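Local coordinates for protein putative fimbrium tip subunit Fim1C (Bacteroides ovatus, PDB 4EPS) that is probably part of the tip of a fimbrium, a filamentous cell-surface appendage of the kind that mediates adhesion and biofilm formation, at residues Thr120-Asp125 against Lys206-Tyr211; Ser160-Lys165 against Lys253-Asp258; Tyr197-Glu202 against Ser226-Ile231. One frame throughout, in Å; residues are numbered along the deposited sequence. Where two conformers were deposited one is given.

The three contacts belong to one fimbrillin-like domain, whose fold is built from β-strands, and their centres lie about 13 to 14 Å from one another. Contact 1 docks a helix-linking loop on strand 206-212, contact 2 pairs strands 148-174 and 251-256 in parallel, and contact 3 pairs strands 195-198 and 229-234 in antiparallel fashion. Contacts 1 and 3 touch: Ile207 CD1 lies 3.8 Å from Ile230 CG2. Ile230 also reaches contact 2, its CD1 being 4.1 Å from Val162 CG2. Contacts 1 and 2 stay about 6 Å apart at their nearest atoms. Glycerol, probably from the crystallisation liquor, lies about 4 Å from the side chain of Tyr210 and about 3 Å from that of Lys165.

Contact 1. Residues Thr120-Asp125 against Lys206-Tyr211; sequences TTEQSD and KISPYY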
# COMPACT_ATOMS: atom_id res chain seq x y z
N THR A 120 -2.00 42.24 22.98
CA THR A 120 -1.04 41.41 23.71
C THR A 120 -0.82 40.10 22.93
O THR A 120 -1.58 39.79 22.01
CB THR A 120 -1.52 41.12 25.14
OG1 THR A 120 -2.49 40.08 25.09
CG2 THR A 120 -2.03 42.38 25.87
N THR A 121 0.18 39.33 23.34
CA THR A 121 0.48 38.07 22.68
C THR A 121 -0.20 36.89 23.40
O THR A 121 0.12 35.74 23.10
CB THR A 121 2.00 37.91 22.58
OG1 THR A 121 2.57 38.03 23.88
CG2 THR A 121 2.65 38.92 21.60
N GLU A 122 -1.16 37.18 24.31
CA GLU A 122 -1.92 36.14 25.03
C GLU A 122 -3.29 35.99 24.34
O GLU A 122 -4.21 36.78 24.58
CB GLU A 122 -2.04 36.50 26.53
CG GLU A 122 -0.76 36.25 27.31
CD GLU A 122 -0.25 34.82 27.27
OE1 GLU A 122 -1.04 33.88 27.54
OE2 GLU A 122 0.94 34.62 26.92
N GLN A 123 -3.36 35.05 23.38
CA GLN A 123 -4.57 34.89 22.55
C GLN A 123 -4.97 33.41 22.44
O GLN A 123 -5.68 33.05 21.51
CB GLN A 123 -4.29 35.49 21.13
CG GLN A 123 -4.00 37.01 21.11
CD GLN A 123 -3.55 37.49 19.74
OE1 GLN A 123 -3.96 36.95 18.71
NE2 GLN A 123 -2.75 38.56 19.70
N SER A 124 -4.54 32.58 23.40
CA SER A 124 -4.65 31.11 23.36
C SER A 124 -6.08 30.56 23.51
O SER A 124 -6.27 29.36 23.32
CB SER A 124 -3.73 30.46 24.39
OG SER A 124 -4.13 30.86 25.69
N ASP A 125 -7.07 31.38 23.82
CA ASP A 125 -8.44 30.86 23.85
C ASP A 125 -9.37 31.81 23.10
O ASP A 125 -8.97 32.96 22.82
CB ASP A 125 -8.94 30.58 25.28
CG ASP A 125 -8.87 31.77 26.20
OD1 ASP A 125 -9.66 32.70 26.01
OD2 ASP A 125 -8.01 31.76 27.11
N LYS A 206 7.94 34.18 25.32
CA LYS A 206 7.00 33.16 24.87
C LYS A 206 5.65 33.78 24.58
O LYS A 206 5.12 34.57 25.37
CB LYS A 206 6.87 32.03 25.90
CG LYS A 206 6.45 30.70 25.28
CD LYS A 206 6.26 29.61 26.35
CE LYS A 206 5.91 28.26 25.76
NZ LYS A 206 4.54 28.22 25.18
N ILE A 207 5.09 33.45 23.41
CA ILE A 207 3.81 34.00 23.01
C ILE A 207 2.75 32.87 22.94
O ILE A 207 3.11 31.69 22.83
CB ILE A 207 3.95 34.88 21.74
CG1 ILE A 207 4.42 34.09 20.51
CG2 ILE A 207 4.90 36.06 22.02
CD1 ILE A 207 4.77 34.97 19.26
N SER A 208 1.46 33.23 23.09
CA SER A 208 0.39 32.22 23.11
C SER A 208 -0.65 32.47 22.02
O SER A 208 -1.67 33.12 22.26
CB SER A 208 -0.26 32.18 24.49
OG SER A 208 0.73 32.06 25.50
N PRO A 209 -0.39 31.97 20.79
CA PRO A 209 -1.36 32.17 19.71
C PRO A 209 -2.59 31.31 19.89
O PRO A 209 -2.61 30.40 20.73
CB PRO A 209 -0.60 31.75 18.43
CG PRO A 209 0.59 31.00 18.88
CD PRO A 209 0.76 31.14 20.36
N TYR A 210 -3.60 31.59 19.09
CA TYR A 210 -4.82 30.80 19.11
C TYR A 210 -4.60 29.55 18.28
O TYR A 210 -4.16 29.66 17.13
CB TYR A 210 -6.01 31.61 18.58
CG TYR A 210 -7.28 30.79 18.52
CD1 TYR A 210 -7.97 30.46 19.69
CD2 TYR A 210 -7.74 30.26 17.32
CE1 TYR A 210 -9.09 29.62 19.66
CE2 TYR A 210 -8.86 29.43 17.28
CZ TYR A 210 -9.54 29.13 18.45
OH TYR A 210 -10.66 28.32 18.42
N TYR A 211 -4.89 28.36 18.84
CA TYR A 211 -4.74 27.13 18.06
C TYR A 211 -6.09 26.70 17.52
O TYR A 211 -7.02 26.43 18.28
CB TYR A 211 -4.10 25.99 18.89
CG TYR A 211 -4.00 24.69 18.12
CD1 TYR A 211 -3.22 24.60 16.97
CD2 TYR A 211 -4.74 23.57 18.51
CE1 TYR A 211 -3.14 23.41 16.24
CE2 TYR A 211 -4.68 22.38 17.78
CZ TYR A 211 -3.88 22.30 16.65
OH TYR A 211 -3.85 21.13 15.93
O HOH W 1 2.51 36.13 25.68
O HOH W 2 -5.38 27.79 21.59
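Glu122 OE2 is held twice, by the hydroxyl of Ser208, whose OG donates at 2.9 Å, and by a water that donates to it. The serine meets the oxygen on its syn side but 31° out of the carboxylate plane, and the bend of the glutamate at chi2 (-59°) folds the carboxylate back over Ser208. The same water accepts from Thr121 OG1 and donates to Lys206 O, so both segments share it. A short hydroxyl side chain suits Ser208, whose backbone is itself engaged at both ends: its N donates to Thr121 O at 2.8 Å, and its O accepts from Gln123 N at 2.8 Å. Beside the single backbone bridge of Glu122 with Ser208, Thr121 CB packs closely on the CG2 branch of Ile207, in one of that residue's two conformers. Gln123 O lies in the ring plane of Tyr210 at its edge, 3.3 Å from Tyr210 CB, while Ser124 CA sends its hydrogen toward Pro209 O. The loop is thus laid along strand 206-212 just ahead of helix 126-130, which Asp125 caps through Ala128 N. Gln123 OE1 reaches on to Leu221 N of strand 217-222, and Ile207 and Pro209 both pack on Phe196 of strand 195-198.

Contact 2. Residues Ser160-Lys165 against Lys253-Asp258; sequences SLVVVK and KRFVVD
Lys253 is in parallel β-pairing with strand 160-165, part of the fimbrillin-like domain, a family grouped with the transthyretin clan. Its N donates to Leu161 O, and its O accepts from Val163 N at 2.9 Å with the donor tilted 24° from the carbonyl plane. Lys253 thus bonds to the residues on either side of Val162, its bridge partner, the usual pattern of parallel pairing. Its side chain lies on the same face as Val162.

Arg254 points to the other face beside Val163. In one of its two conformers the chain runs straight out to CD and then bends at chi3 (-94°), which brings NE to 3.7 Å from Val163 CG1. CG and NE lie alongside the valine in this conformer, while NH2 forms a salt bridge with Glu217 of strand 217-222. Arg254 CA also directs a hydrogen at Val163 O.

Phe255 returns to the face of Val162 and Val164. Its N donates to that same Val163 O at 2.7 Å, and its O accepts from Lys165 N. With CG lying beside the backbone N (chi1 -64°), the ring comes obliquely against Val162, CE2 being 4.1 Å from CG1 of that valine. On one ring face lies Lys253 CG, offset toward the rim, so the lysine contributes its hydrocarbon part. Leu241 packs on both Phe255 and Val164.

Val256 keeps company with Lys165 on the Arg254 side, though loosely; the amine of Lys165 instead reaches Asp216 O and a glycerol. β-Branched valines suit both strands, since their branching is compatible with extended backbones. Farther on, Val257 N donates to Lys165 O at 2.9 Å, and its CG2 rests 4.1 Å from Val164 CG1.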
# COMPACT_ATOMS: atom_id res chain seq x y z
N SER A 160 -3.63 43.08 11.99
CA SER A 160 -3.13 42.18 10.96
C SER A 160 -3.11 40.79 11.57
O SER A 160 -3.27 40.67 12.79
CB SER A 160 -1.75 42.63 10.48
OG SER A 160 -1.44 41.91 9.29
N LEU A 161 -2.93 39.75 10.76
CA LEU A 161 -2.98 38.39 11.29
C LEU A 161 -1.84 37.52 10.80
O LEU A 161 -1.59 37.42 9.60
CB LEU A 161 -4.33 37.76 10.90
CG LEU A 161 -4.60 36.33 11.43
CD1 LEU A 161 -4.76 36.34 12.98
CD2 LEU A 161 -5.81 35.75 10.76
N VAL A 162 -1.17 36.85 11.75
CA VAL A 162 -0.14 35.86 11.45
C VAL A 162 -0.86 34.49 11.47
O VAL A 162 -1.55 34.18 12.45
CB VAL A 162 1.06 35.90 12.45
CG1 VAL A 162 1.90 34.61 12.41
CG2 VAL A 162 1.95 37.11 12.18
N VAL A 163 -0.65 33.67 10.45
CA VAL A 163 -1.19 32.30 10.42
C VAL A 163 0.02 31.37 10.26
O VAL A 163 0.83 31.60 9.36
CB VAL A 163 -2.26 32.06 9.32
CG1 VAL A 163 -2.74 30.60 9.34
CG2 VAL A 163 -3.45 33.03 9.50
N VAL A 164 0.17 30.36 11.15
CA VAL A 164 1.30 29.42 11.07
C VAL A 164 0.74 28.01 10.82
O VAL A 164 -0.09 27.54 11.59
CB VAL A 164 2.23 29.43 12.32
CG1 VAL A 164 3.46 28.54 12.09
CG2 VAL A 164 2.64 30.85 12.73
N LYS A 165 1.25 27.35 9.77
CA LYS A 165 0.90 25.96 9.45
C LYS A 165 2.15 25.10 9.64
O LYS A 165 3.05 25.12 8.80
CB LYS A 165 0.36 25.86 8.01
CG LYS A 165 -0.15 24.46 7.64
CD LYS A 165 -1.45 24.15 8.34
CE LYS A 165 -2.05 22.86 7.85
NZ LYS A 165 -3.16 22.47 8.74
N LYS A 253 -1.00 36.86 6.75
CA LYS A 253 0.16 36.25 6.13
C LYS A 253 0.23 34.84 6.68
O LYS A 253 0.33 34.67 7.91
CB LYS A 253 1.44 37.06 6.43
CG LYS A 253 2.76 36.33 6.09
CD LYS A 253 2.93 35.93 4.63
CE LYS A 253 4.11 35.00 4.50
NZ LYS A 253 4.25 34.42 3.13
N ARG A 254 0.18 33.84 5.80
CA ARG A 254 0.26 32.44 6.22
C ARG A 254 1.67 31.92 5.99
O ARG A 254 2.18 31.97 4.87
CB ARG A 254 -0.77 31.55 5.51
CG ARG A 254 -0.70 30.08 5.95
CD ARG A 254 -1.72 29.21 5.24
NE ARG A 254 -2.97 29.06 6.00
CZ ARG A 254 -4.15 29.54 5.62
NH1 ARG A 254 -4.27 30.20 4.47
NH2 ARG A 254 -5.22 29.36 6.38
N PHE A 255 2.30 31.43 7.05
CA PHE A 255 3.64 30.83 6.98
C PHE A 255 3.47 29.32 6.96
O PHE A 255 3.01 28.76 7.95
CB PHE A 255 4.48 31.25 8.18
CG PHE A 255 4.78 32.73 8.25
CD1 PHE A 255 5.90 33.27 7.62
CD2 PHE A 255 3.95 33.59 8.97
CE1 PHE A 255 6.20 34.63 7.71
CE2 PHE A 255 4.26 34.96 9.07
CZ PHE A 255 5.38 35.47 8.44
N VAL A 256 3.83 28.67 5.85
CA VAL A 256 3.74 27.19 5.73
C VAL A 256 5.14 26.64 6.05
O VAL A 256 6.10 26.93 5.34
CB VAL A 256 3.20 26.74 4.35
CG1 VAL A 256 3.21 25.20 4.23
CG2 VAL A 256 1.79 27.29 4.11
N VAL A 257 5.26 25.91 7.15
CA VAL A 257 6.55 25.43 7.62
C VAL A 257 6.79 24.00 7.13
O VAL A 257 5.97 23.12 7.36
CB VAL A 257 6.64 25.53 9.18
CG1 VAL A 257 7.99 24.99 9.70
CG2 VAL A 257 6.40 26.97 9.65
N ASP A 258 7.94 23.80 6.49
CA ASP A 258 8.39 22.49 5.99
C ASP A 258 7.26 21.68 5.27
O ASP A 258 7.05 20.51 5.56
CB ASP A 258 9.02 21.66 7.15
CG ASP A 258 9.79 20.42 6.66
OD1 ASP A 258 10.35 20.46 5.54
OD2 ASP A 258 9.78 19.40 7.38

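Contact 3. Residues Tyr197-Glu202 against Ser226-Ile231; sequences YLDNVE and SENQII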
# COMPACT_ATOMS: atom_id res chain seq x y z
N TYR A 197 8.03 32.27 20.17
CA TYR A 197 8.71 33.36 20.87
C TYR A 197 8.78 34.61 20.03
O TYR A 197 9.02 34.54 18.83
CB TYR A 197 10.16 32.95 21.22
CG TYR A 197 10.22 31.70 22.05
CD1 TYR A 197 10.16 31.75 23.44
CD2 TYR A 197 10.34 30.45 21.45
CE1 TYR A 197 10.18 30.59 24.22
CE2 TYR A 197 10.38 29.28 22.22
CZ TYR A 197 10.31 29.36 23.60
OH TYR A 197 10.36 28.22 24.35
N LEU A 198 8.67 35.77 20.69
CA LEU A 198 8.84 37.04 20.01
C LEU A 198 10.32 37.47 20.01
O LEU A 198 10.91 37.60 21.09
CB LEU A 198 7.97 38.13 20.67
CG LEU A 198 7.67 39.38 19.83
CD1 LEU A 198 6.77 39.04 18.67
CD2 LEU A 198 6.98 40.42 20.68
N ASP A 199 10.88 37.70 18.79
CA ASP A 199 12.23 38.19 18.47
C ASP A 199 13.39 37.28 18.90
O ASP A 199 14.33 37.13 18.12
CB ASP A 199 12.45 39.61 19.01
CG ASP A 199 11.57 40.64 18.31
OD1 ASP A 199 11.79 40.88 17.10
OD2 ASP A 199 10.69 41.21 18.98
N ASN A 200 13.37 36.71 20.12
CA ASN A 200 14.44 35.83 20.58
C ASN A 200 13.89 34.80 21.56
O ASN A 200 12.86 35.05 22.18
CB ASN A 200 15.62 36.62 21.20
CG ASN A 200 15.19 37.70 22.16
OD1 ASN A 200 14.88 37.43 23.32
ND2 ASN A 200 15.17 38.95 21.70
N VAL A 201 14.57 33.66 21.69
CA VAL A 201 14.13 32.56 22.55
C VAL A 201 14.58 32.81 23.99
O VAL A 201 15.78 32.88 24.27
CB VAL A 201 14.58 31.19 22.00
CG1 VAL A 201 14.05 30.05 22.87
CG2 VAL A 201 14.11 31.01 20.55
N GLU A 202 13.58 32.98 24.88
CA GLU A 202 13.62 33.24 26.32
C GLU A 202 12.29 32.85 26.93
O GLU A 202 11.28 32.92 26.22
CB GLU A 202 13.87 34.74 26.60
CG GLU A 202 15.30 35.23 26.50
CD GLU A 202 15.45 36.74 26.43
OE1 GLU A 202 14.56 37.46 26.92
OE2 GLU A 202 16.47 37.20 25.86
N SER A 226 3.95 46.07 12.05
CA SER A 226 4.92 45.56 13.04
C SER A 226 5.94 44.72 12.27
O SER A 226 5.65 44.28 11.15
CB SER A 226 4.24 44.77 14.16
OG SER A 226 3.40 43.77 13.60
N GLU A 227 7.14 44.54 12.82
CA GLU A 227 8.22 43.91 12.05
C GLU A 227 9.00 42.80 12.76
O GLU A 227 10.04 42.38 12.26
CB GLU A 227 9.24 45.00 11.64
CG GLU A 227 8.73 45.97 10.58
CD GLU A 227 9.71 47.05 10.17
OE1 GLU A 227 10.69 47.28 10.92
OE2 GLU A 227 9.49 47.68 9.12
N ASN A 228 8.48 42.30 13.88
CA ASN A 228 9.17 41.31 14.68
C ASN A 228 9.35 39.97 13.99
O ASN A 228 8.52 39.54 13.21
CB ASN A 228 8.40 41.06 15.99
CG ASN A 228 8.07 42.34 16.71
OD1 ASN A 228 7.21 43.09 16.29
ND2 ASN A 228 8.82 42.66 17.75
N GLN A 229 10.44 39.29 14.33
CA GLN A 229 10.61 37.91 13.95
C GLN A 229 9.87 37.11 15.00
O GLN A 229 9.88 37.50 16.18
CB GLN A 229 12.10 37.51 13.93
CG GLN A 229 12.88 38.13 12.77
CD GLN A 229 14.29 37.60 12.72
OE1 GLN A 229 14.88 37.21 13.73
NE2 GLN A 229 14.87 37.58 11.53
N ILE A 230 9.20 36.06 14.58
CA ILE A 230 8.58 35.11 15.48
C ILE A 230 9.38 33.82 15.31
O ILE A 230 9.51 33.33 14.18
CB ILE A 230 7.06 34.91 15.25
CG1 ILE A 230 6.29 36.23 15.58
CG2 ILE A 230 6.53 33.72 16.09
CD1 ILE A 230 4.81 36.25 15.04
N ILE A 231 9.94 33.30 16.40
CA ILE A 231 10.71 32.06 16.36
C ILE A 231 9.80 30.94 16.79
O ILE A 231 9.20 31.02 17.87
CB ILE A 231 12.02 32.13 17.22
CG1 ILE A 231 12.84 33.44 17.00
CG2 ILE A 231 12.90 30.84 17.03
CD1 ILE A 231 13.21 33.83 15.58
O HOH W 3 14.85 39.29 15.75
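Both Asp199 (chi1 -67°) and Asn228 (chi1 -51°) set CG anti to their own carbonyl carbon, and this brings carboxylate and amide together across the contact. In one of the two conformers of Asp199, Asn228 ND2 donates at 2.7 Å to the syn lone pair of Asp199 OD2. The donor's amide plane contains the oxygen, yet the two flat groups are turned 52° against each other. Asp199 OD1 takes a weak bond from Gln229 N, while Asp199 N donates to Gln229 O at 2.8 Å. Asp199 is the central residue of a classic γ-turn, closed by Asn200 N on Leu198 O; its short carboxylate suits the place because it can accept from Asn228 and Gln229. Before it, Tyr197 and Ile231 form a hydrogen-bonded antiparallel pair. The turn carries Val201 back, so that its CG1 lies 3.7 Å over the centre of the Tyr197 ring and its CG2 meets Ile231 CG2 at 3.7 Å. On the other face, Leu198 CD1 packs on Asn228 CB. Strand 195-198 pairs with both strand 229-234 and strand 206-212; beyond lies strand 237-242, where a backbone hydrogen bond joins Ile230 to Leu241, and Gln229 NE2 bonds Asp242 OD1.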